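Long-range contact in putative chorismate mutase (Yersinia pestis biovar Microtus str. 91001, PDB 2GBB), which catalyses the Claisen rearrangement of chorismate to prephenate as a secreted, all-helical chorismate mutase: residues N67-D79 / Q135-F147. Sequence-based numbering, arbitrary orientation.
With SO4 (sulfate ion), chain E; SO4 (sulfate ion), chain F.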
ATOM      1  N   ASN A  67     -10.143   5.989  -5.011  1.00 21.75           N
ATOM      2  CA  ASN A  67      -8.799   5.579  -5.461  1.00 22.02           C
ATOM      3  C   ASN A  67      -7.627   6.334  -4.828  1.00 23.24           C
ATOM      4  O   ASN A  67      -6.646   5.714  -4.381  1.00 23.90           O
ATOM      5  CB  ASN A  67      -8.712   5.595  -7.001  1.00 22.95           C
ATOM      6  CG  ASN A  67      -9.527   4.463  -7.606  1.00 25.06           C
ATOM      7  OD1 ASN A  67      -9.922   3.559  -6.877  1.00 22.63           O
ATOM      8  ND2 ASN A  67      -9.813   4.523  -8.892  1.00 24.62           N
ATOM      9  N   ALA A  68      -7.702   7.653  -4.805  1.00 22.00           N
ATOM     10  CA  ALA A  68      -6.665   8.427  -4.163  1.00 21.26           C
ATOM     11  C   ALA A  68      -6.533   8.093  -2.686  1.00 21.26           C
ATOM     12  O   ALA A  68      -5.442   7.980  -2.178  1.00 20.79           O
ATOM     13  CB  ALA A  68      -6.902   9.959  -4.330  1.00 21.62           C
ATOM     14  N   ALA A  69      -7.657   7.982  -1.994  1.00 21.39           N
ATOM     15  CA  ALA A  69      -7.704   7.607  -0.630  1.00 20.40           C
ATOM     16  C   ALA A  69      -7.094   6.202  -0.406  1.00 22.27           C
ATOM     17  O   ALA A  69      -6.250   6.043   0.467  1.00 23.59           O
ATOM     18  CB  ALA A  69      -9.152   7.644  -0.174  1.00 20.13           C
ATOM     19  N   LYS A  70      -7.512   5.197  -1.183  1.00 21.18           N
ATOM     20  CA  LYS A  70      -6.871   3.881  -1.092  1.00 23.03           C
ATOM     21  C   LYS A  70      -5.373   3.944  -1.380  1.00 22.65           C
ATOM     22  O   LYS A  70      -4.561   3.311  -0.665  1.00 22.84           O
ATOM     23  CB  LYS A  70      -7.577   2.852  -1.975  1.00 22.62           C
ATOM     24  CG  LYS A  70      -9.038   2.576  -1.538  1.00 21.69           C
ATOM     25  CD  LYS A  70      -9.579   1.305  -2.273  1.00 24.83           C
ATOM     26  CE  LYS A  70      -9.599   1.447  -3.762  1.00 22.19           C
ATOM     27  NZ  LYS A  70     -10.542   0.462  -4.279  1.00 28.58           N
ATOM     28  N   ALA A  71      -4.991   4.717  -2.402  1.00 22.93           N
ATOM     29  CA  ALA A  71      -3.572   4.837  -2.740  1.00 22.30           C
ATOM     30  C   ALA A  71      -2.786   5.306  -1.485  1.00 22.61           C
ATOM     31  O   ALA A  71      -1.759   4.743  -1.106  1.00 22.61           O
ATOM     32  CB  ALA A  71      -3.382   5.787  -3.956  1.00 21.48           C
ATOM     33  N   ILE A  72      -3.307   6.315  -0.811  1.00 23.83           N
ATOM     34  CA  ILE A  72      -2.684   6.860   0.388  1.00 23.69           C
ATOM     35  C   ILE A  72      -2.560   5.811   1.487  1.00 23.74           C
ATOM     36  O   ILE A  72      -1.482   5.650   2.124  1.00 23.09           O
ATOM     37  CB  ILE A  72      -3.511   8.039   0.901  1.00 24.08           C
ATOM     38  CG1 ILE A  72      -3.316   9.258  -0.024  1.00 26.60           C
ATOM     39  CG2 ILE A  72      -3.158   8.315   2.365  1.00 22.45           C
ATOM     40  CD1 ILE A  72      -4.192  10.462   0.338  1.00 23.96           C
ATOM     41  N   GLN A  73      -3.680   5.110   1.717  1.00 22.30           N
ATOM     42  CA  GLN A  73      -3.762   4.094   2.747  1.00 21.85           C
ATOM     43  C   GLN A  73      -2.808   2.950   2.467  1.00 21.77           C
ATOM     44  O   GLN A  73      -2.137   2.489   3.368  1.00 20.75           O
ATOM     45  CB  GLN A  73      -5.175   3.546   2.860  1.00 21.34           C
ATOM     46  CG  GLN A  73      -6.231   4.592   3.324  1.00 20.84           C
ATOM     47  CD  GLN A  73      -7.618   3.993   3.205  1.00 21.29           C
ATOM     48  OE1 GLN A  73      -7.815   2.939   3.910  1.00 27.98           O
ATOM     49  NE2 GLN A  73      -8.465   4.420   2.381  1.00 14.67           N
ATOM     50  N   TYR A  74      -2.773   2.489   1.223  1.00 21.70           N
ATOM     51  CA  TYR A  74      -1.862   1.400   0.858  1.00 22.15           C
ATOM     52  C   TYR A  74      -0.387   1.739   1.171  1.00 22.33           C
ATOM     53  O   TYR A  74       0.357   0.921   1.717  1.00 22.39           O
ATOM     54  CB  TYR A  74      -1.967   1.151  -0.644  1.00 20.82           C
ATOM     55  CG  TYR A  74      -3.066   0.183  -1.058  1.00 23.05           C
ATOM     56  CD1 TYR A  74      -3.232  -1.036  -0.402  1.00 20.49           C
ATOM     57  CD2 TYR A  74      -3.979   0.538  -2.093  1.00 21.33           C
ATOM     58  CE1 TYR A  74      -4.250  -1.932  -0.776  1.00 19.45           C
ATOM     59  CE2 TYR A  74      -4.989  -0.326  -2.476  1.00 20.95           C
ATOM     60  CZ  TYR A  74      -5.122  -1.533  -1.820  1.00 21.28           C
ATOM     61  OH  TYR A  74      -6.124  -2.328  -2.242  1.00 21.28           O
ATOM     62  N   ARG A  75      -0.019   2.973   0.817  1.00 21.94           N
ATOM     63  CA  ARG A  75       1.293   3.518   1.014  1.00 22.77           C
ATOM     64  C   ARG A  75       1.639   3.607   2.487  1.00 22.72           C
ATOM     65  O   ARG A  75       2.747   3.226   2.859  1.00 22.29           O
ATOM     66  CB  ARG A  75       1.403   4.854   0.284  1.00 21.82           C
ATOM     67  CG  ARG A  75       1.632   4.619  -1.192  1.00 23.94           C
ATOM     68  CD  ARG A  75       1.694   5.900  -2.074  1.00 23.85           C
ATOM     69  NE  ARG A  75       1.613   5.482  -3.480  1.00 23.25           N
ATOM     70  CZ  ARG A  75       0.804   6.009  -4.399  1.00 23.95           C
ATOM     71  NH1 ARG A  75      -0.003   7.028  -4.074  1.00 23.89           N
ATOM     72  NH2 ARG A  75       0.784   5.506  -5.649  1.00 21.85           N
ATOM     73  N   TYR A  76       0.675   4.024   3.335  1.00 22.02           N
ATOM     74  CA  TYR A  76       0.879   3.993   4.762  1.00 22.30           C
ATOM     75  C   TYR A  76       1.059   2.593   5.266  1.00 23.09           C
ATOM     76  O   TYR A  76       1.936   2.357   6.124  1.00 23.68           O
ATOM     77  CB  TYR A  76      -0.243   4.709   5.549  1.00 23.38           C
ATOM     78  CG  TYR A  76      -0.005   6.235   5.662  1.00 24.33           C
ATOM     79  CD1 TYR A  76       1.000   6.748   6.514  1.00 24.10           C
ATOM     80  CD2 TYR A  76      -0.732   7.120   4.878  1.00 21.13           C
ATOM     81  CE1 TYR A  76       1.239   8.153   6.608  1.00 25.39           C
ATOM     82  CE2 TYR A  76      -0.570   8.502   4.988  1.00 23.70           C
ATOM     83  CZ  TYR A  76       0.454   9.022   5.834  1.00 25.76           C
ATOM     84  OH  TYR A  76       0.639  10.399   5.902  1.00 26.37           O
ATOM     85  N   ARG A  77       0.234   1.651   4.785  1.00 23.60           N
ATOM     86  CA  ARG A  77       0.364   0.256   5.297  1.00 23.67           C
ATOM     87  C   ARG A  77       1.807  -0.247   5.012  1.00 21.96           C
ATOM     88  O   ARG A  77       2.459  -0.840   5.865  1.00 21.28           O
ATOM     89  CB  ARG A  77      -0.636  -0.707   4.638  1.00 24.25           C
ATOM     90  CG  ARG A  77      -2.047  -0.689   5.076  1.00 27.18           C
ATOM     91  CD  ARG A  77      -2.252  -1.070   6.553  1.00 26.61           C
ATOM     92  NE  ARG A  77      -2.409  -2.484   6.903  1.00 24.24           N
ATOM     93  CZ  ARG A  77      -3.492  -3.216   6.688  1.00 27.81           C
ATOM     94  NH1 ARG A  77      -4.517  -2.706   6.042  1.00 25.50           N
ATOM     95  NH2 ARG A  77      -3.532  -4.479   7.065  1.00 25.67           N
ATOM     96  N   ALA A  78       2.288   0.020   3.808  1.00 22.22           N
ATOM     97  CA  ALA A  78       3.629  -0.410   3.385  1.00 21.54           C
ATOM     98  C   ALA A  78       4.714   0.160   4.320  1.00 22.94           C
ATOM     99  O   ALA A  78       5.529  -0.586   4.914  1.00 22.67           O
ATOM    100  CB  ALA A  78       3.857   0.000   1.933  1.00 20.83           C
ATOM    101  N   ASP A  79       4.655   1.471   4.544  1.00 24.04           N
ATOM    102  CA  ASP A  79       5.657   2.193   5.346  1.00 24.63           C
ATOM    103  C   ASP A  79       5.746   1.744   6.790  1.00 25.12           C
ATOM    104  O   ASP A  79       6.854   1.599   7.337  1.00 23.57           O
ATOM    105  CB  ASP A  79       5.375   3.699   5.324  1.00 25.76           C
ATOM    106  CG  ASP A  79       5.808   4.360   4.023  1.00 28.96           C
ATOM    107  OD1 ASP A  79       6.376   3.696   3.139  1.00 29.71           O
ATOM    108  OD2 ASP A  79       5.558   5.568   3.867  1.00 37.29           O
ATOM    109  N   GLN A 135      -0.639  15.802  -0.213  1.00 41.01           N
ATOM    110  CA  GLN A 135      -0.618  15.063   1.051  1.00 39.69           C
ATOM    111  C   GLN A 135       0.543  14.070   0.937  1.00 38.26           C
ATOM    112  O   GLN A 135       0.903  13.630  -0.162  1.00 37.30           O
ATOM    113  CB  GLN A 135      -1.914  14.254   1.322  1.00 40.69           C
ATOM    114  CG  GLN A 135      -3.267  14.981   1.535  1.00 40.48           C
ATOM    115  CD  GLN A 135      -3.334  15.824   2.810  1.00 47.07           C
ATOM    116  OE1 GLN A 135      -2.806  15.450   3.881  1.00 48.12           O
ATOM    117  NE2 GLN A 135      -3.992  16.981   2.701  1.00 48.00           N
ATOM    118  N   HIS A 136       1.128  13.728   2.082  1.00 37.40           N
ATOM    119  CA  HIS A 136       2.054  12.624   2.141  1.00 36.48           C
ATOM    120  C   HIS A 136       1.377  11.380   1.513  1.00 35.58           C
ATOM    121  O   HIS A 136       0.177  11.138   1.703  1.00 33.68           O
ATOM    122  CB  HIS A 136       2.475  12.372   3.585  1.00 37.06           C
ATOM    123  CG  HIS A 136       3.575  11.366   3.724  1.00 38.09           C
ATOM    124  ND1 HIS A 136       4.794  11.496   3.087  1.00 39.70           N
ATOM    125  CD2 HIS A 136       3.637  10.211   4.428  1.00 39.19           C
ATOM    126  CE1 HIS A 136       5.557  10.461   3.395  1.00 41.63           C
ATOM    127  NE2 HIS A 136       4.879   9.667   4.205  1.00 41.42           N
ATOM    128  N   ASN A 137       2.137  10.642   0.702  1.00 34.40           N
ATOM    129  CA  ASN A 137       1.638   9.398   0.098  1.00 32.49           C
ATOM    130  C   ASN A 137       0.606   9.551  -1.006  1.00 31.96           C
ATOM    131  O   ASN A 137      -0.036   8.600  -1.399  1.00 32.07           O
ATOM    132  CB  ASN A 137       1.137   8.483   1.197  1.00 30.95           C
ATOM    133  CG  ASN A 137       2.251   7.808   1.920  1.00 30.46           C
ATOM    134  OD1 ASN A 137       3.419   7.845   1.328  1.00 34.51           O
ATOM    135  ND2 ASN A 137       2.068   7.219   2.993  1.00 24.70           N
ATOM    136  N   LEU A 138       0.468  10.750  -1.546  1.00 32.57           N
ATOM    137  CA  LEU A 138      -0.461  10.991  -2.638  1.00 32.33           C
ATOM    138  C   LEU A 138       0.313  11.476  -3.859  1.00 32.98           C
ATOM    139  O   LEU A 138       1.037  12.463  -3.773  1.00 34.20           O
ATOM    140  CB  LEU A 138      -1.405  12.102  -2.206  1.00 32.30           C
ATOM    141  CG  LEU A 138      -2.850  12.222  -2.697  1.00 31.89           C
ATOM    142  CD1 LEU A 138      -3.093  13.643  -3.092  1.00 34.04           C
ATOM    143  CD2 LEU A 138      -3.290  11.232  -3.741  1.00 28.33           C
ATOM    144  N   THR A 139       0.143  10.851  -5.012  1.00 33.22           N
ATOM    145  CA  THR A 139       0.954  11.271  -6.148  1.00 33.22           C
ATOM    146  C   THR A 139       0.183  12.219  -7.078  1.00 33.63           C
ATOM    147  O   THR A 139      -1.030  12.395  -6.964  1.00 32.85           O
ATOM    148  CB  THR A 139       1.498  10.086  -6.993  1.00 32.51           C
ATOM    149  OG1 THR A 139       0.418   9.450  -7.666  1.00 33.69           O
ATOM    150  CG2 THR A 139       2.307   9.045  -6.144  1.00 34.32           C
ATOM    151  N   SER A 140       0.922  12.819  -8.006  1.00 33.67           N
ATOM    152  CA  SER A 140       0.349  13.660  -9.043  1.00 34.06           C
ATOM    153  C   SER A 140      -0.586  12.909  -9.989  1.00 33.12           C
ATOM    154  O   SER A 140      -1.646  13.434 -10.331  1.00 31.99           O
ATOM    155  CB  SER A 140       1.476  14.322  -9.827  1.00 34.98           C
ATOM    156  OG  SER A 140       2.043  15.315  -8.977  1.00 38.54           O
ATOM    157  N   ALA A 141      -0.216  11.687 -10.397  1.00 31.42           N
ATOM    158  CA  ALA A 141      -1.187  10.807 -11.077  1.00 31.31           C
ATOM    159  C   ALA A 141      -2.528  10.584 -10.282  1.00 29.67           C
ATOM    160  O   ALA A 141      -3.605  10.571 -10.885  1.00 30.72           O
ATOM    161  CB  ALA A 141      -0.551   9.461 -11.506  1.00 30.53           C
ATOM    162  N   ASP A 142      -2.466  10.482  -8.962  1.00 27.97           N
ATOM    163  CA  ASP A 142      -3.683  10.324  -8.133  1.00 27.73           C
ATOM    164  C   ASP A 142      -4.534  11.594  -8.237  1.00 27.79           C
ATOM    165  O   ASP A 142      -5.760  11.525  -8.368  1.00 26.85           O
ATOM    166  CB  ASP A 142      -3.301  10.106  -6.668  1.00 27.15           C
ATOM    167  CG  ASP A 142      -2.550   8.771  -6.424  1.00 28.38           C
ATOM    168  OD1 ASP A 142      -2.945   7.751  -7.025  1.00 32.45           O
ATOM    169  OD2 ASP A 142      -1.581   8.754  -5.618  1.00 30.05           O
ATOM    170  N   VAL A 143      -3.870  12.754  -8.174  1.00 28.03           N
ATOM    171  CA  VAL A 143      -4.579  14.030  -8.206  1.00 28.16           C
ATOM    172  C   VAL A 143      -5.131  14.340  -9.586  1.00 28.55           C
ATOM    173  O   VAL A 143      -6.217  14.890  -9.712  1.00 28.69           O
ATOM    174  CB  VAL A 143      -3.710  15.179  -7.653  1.00 29.28           C
ATOM    175  CG1 VAL A 143      -4.501  16.487  -7.652  1.00 28.60           C
ATOM    176  CG2 VAL A 143      -3.248  14.853  -6.202  1.00 27.85           C
ATOM    177  N   GLU A 144      -4.381  14.002 -10.632  1.00 29.38           N
ATOM    178  CA  GLU A 144      -4.827  14.233 -12.014  1.00 30.87           C
ATOM    179  C   GLU A 144      -6.101  13.460 -12.389  1.00 30.23           C
ATOM    180  O   GLU A 144      -6.935  13.988 -13.122  1.00 28.47           O
ATOM    181  CB  GLU A 144      -3.705  13.953 -13.009  1.00 32.21           C
ATOM    182  CG  GLU A 144      -2.498  14.932 -12.758  1.00 36.92           C
ATOM    183  CD  GLU A 144      -1.214  14.463 -13.405  1.00 45.23           C
ATOM    184  OE1 GLU A 144      -1.307  13.850 -14.504  1.00 46.61           O
ATOM    185  OE2 GLU A 144      -0.124  14.699 -12.801  1.00 48.27           O
ATOM    186  N   ALA A 145      -6.263  12.238 -11.851  1.00 29.58           N
ATOM    187  CA  ALA A 145      -7.516  11.497 -11.986  1.00 28.41           C
ATOM    188  C   ALA A 145      -8.691  12.207 -11.273  1.00 26.85           C
ATOM    189  O   ALA A 145      -9.844  12.206 -11.738  1.00 27.34           O
ATOM    190  CB  ALA A 145      -7.312  10.000 -11.465  1.00 28.87           C
ATOM    191  N   ILE A 146      -8.392  12.874 -10.178  1.00 25.71           N
ATOM    192  CA  ILE A 146      -9.436  13.561  -9.458  1.00 25.04           C
ATOM    193  C   ILE A 146      -9.851  14.792 -10.252  1.00 26.17           C
ATOM    194  O   ILE A 146     -11.058  15.099 -10.346  1.00 25.41           O
ATOM    195  CB  ILE A 146      -8.987  13.996  -8.081  1.00 24.12           C
ATOM    196  CG1 ILE A 146      -8.908  12.779  -7.163  1.00 22.26           C
ATOM    197  CG2 ILE A 146      -9.978  15.056  -7.517  1.00 22.10           C
ATOM    198  CD1 ILE A 146      -8.348  13.110  -5.856  1.00 20.70           C
ATOM    199  N   PHE A 147      -8.860  15.485 -10.805  1.00 25.67           N
ATOM    200  CA  PHE A 147      -9.113  16.693 -11.620  1.00 27.66           C
ATOM    201  C   PHE A 147      -9.907  16.341 -12.855  1.00 27.98           C
ATOM    202  O   PHE A 147     -10.817  17.035 -13.227  1.00 27.69           O
ATOM    203  CB  PHE A 147      -7.808  17.374 -12.069  1.00 28.25           C
ATOM    204  CG  PHE A 147      -8.035  18.613 -12.943  1.00 31.35           C
ATOM    205  CD1 PHE A 147      -8.569  19.774 -12.400  1.00 30.13           C
ATOM    206  CD2 PHE A 147      -7.734  18.581 -14.310  1.00 33.97           C
ATOM    207  CE1 PHE A 147      -8.801  20.914 -13.194  1.00 35.01           C
ATOM    208  CE2 PHE A 147      -7.945  19.720 -15.128  1.00 35.23           C
ATOM    209  CZ  PHE A 147      -8.470  20.885 -14.580  1.00 33.59           C
TER
HETATM  210  S   SO4 E 198       4.641  12.729  -7.527  0.50 45.44           S
HETATM  211  O1  SO4 E 198       3.635  12.021  -8.291  0.50 44.70           O
HETATM  212  O2  SO4 E 198       4.071  13.704  -6.596  0.50 41.56           O
HETATM  213  O3  SO4 E 198       5.388  11.722  -6.776  0.50 44.96           O
HETATM  214  O4  SO4 E 198       5.484  13.407  -8.505  0.50 43.65           O
HETATM  215  S   SO4 F 200       2.911  12.123   7.979  0.50 49.32           S
HETATM  216  O1  SO4 F 200       2.344  10.833   7.639  0.50 46.22           O
HETATM  217  O2  SO4 F 200       2.133  12.693   9.070  0.50 48.24           O
HETATM  218  O3  SO4 F 200       4.302  11.944   8.393  0.50 48.27           O
HETATM  219  O4  SO4 F 200       2.887  13.014   6.826  0.50 48.61           O
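His136 turns the edge of its imidazole toward the face of the Tyr76 ring in an offset edge-to-face pair, centroids 5.6 Å apart and planes at 68°. A sulfate, probably from the crystallisation liquor, touches both residues; its O1 lies at the edge of the Tyr76 ring near its plane, so close to the hydroxyl that the bond length is doubtful. Asn137, in the left-handed region as the third residue of a type II turn from Gln135 to Leu138, lays its amide ND2 over the centre of the same tyrosine ring, 3.4 Å from Tyr76 CD2, with amide and ring planes 74° apart. Its carbonyl O accepts from Arg75 NH1 at 3.1 Å; the N-H points nearly straight at it (167°), but the donor stands above the carbonyl plane. Leu138 then sets CG 3.8 Å from Ile72 CD1 and reaches Ala68 with CD2, and Leu14 of helix 7-14 touches all three residues. The turn and helix 140-150 thus pack against helix 55-82 in this alpha-helical bundle; the axes of 67-79 and 140-147 approach to 9.7 Å and run almost antiparallel. Ala69 to Gln73 of helix 55-82 probably bind substrate. Thr139 is the N-cap: its N donates to Asp142 OD2 on the anti side and Asp142 N returns a weak bond to Thr139 OG1, a capping box, while Thr139 CG2 lies over one face of the Arg75 guanidinium. Asp142 OD2 also takes Arg75 NH1 on its syn lone pair at 2.8 Å in a salt bridge. Arg75, extended from CG to NE, also offers NH2 to Asp79 of the second subunit. Farther along, Ile146 CD1 meets Ala68 CB at 3.8 Å.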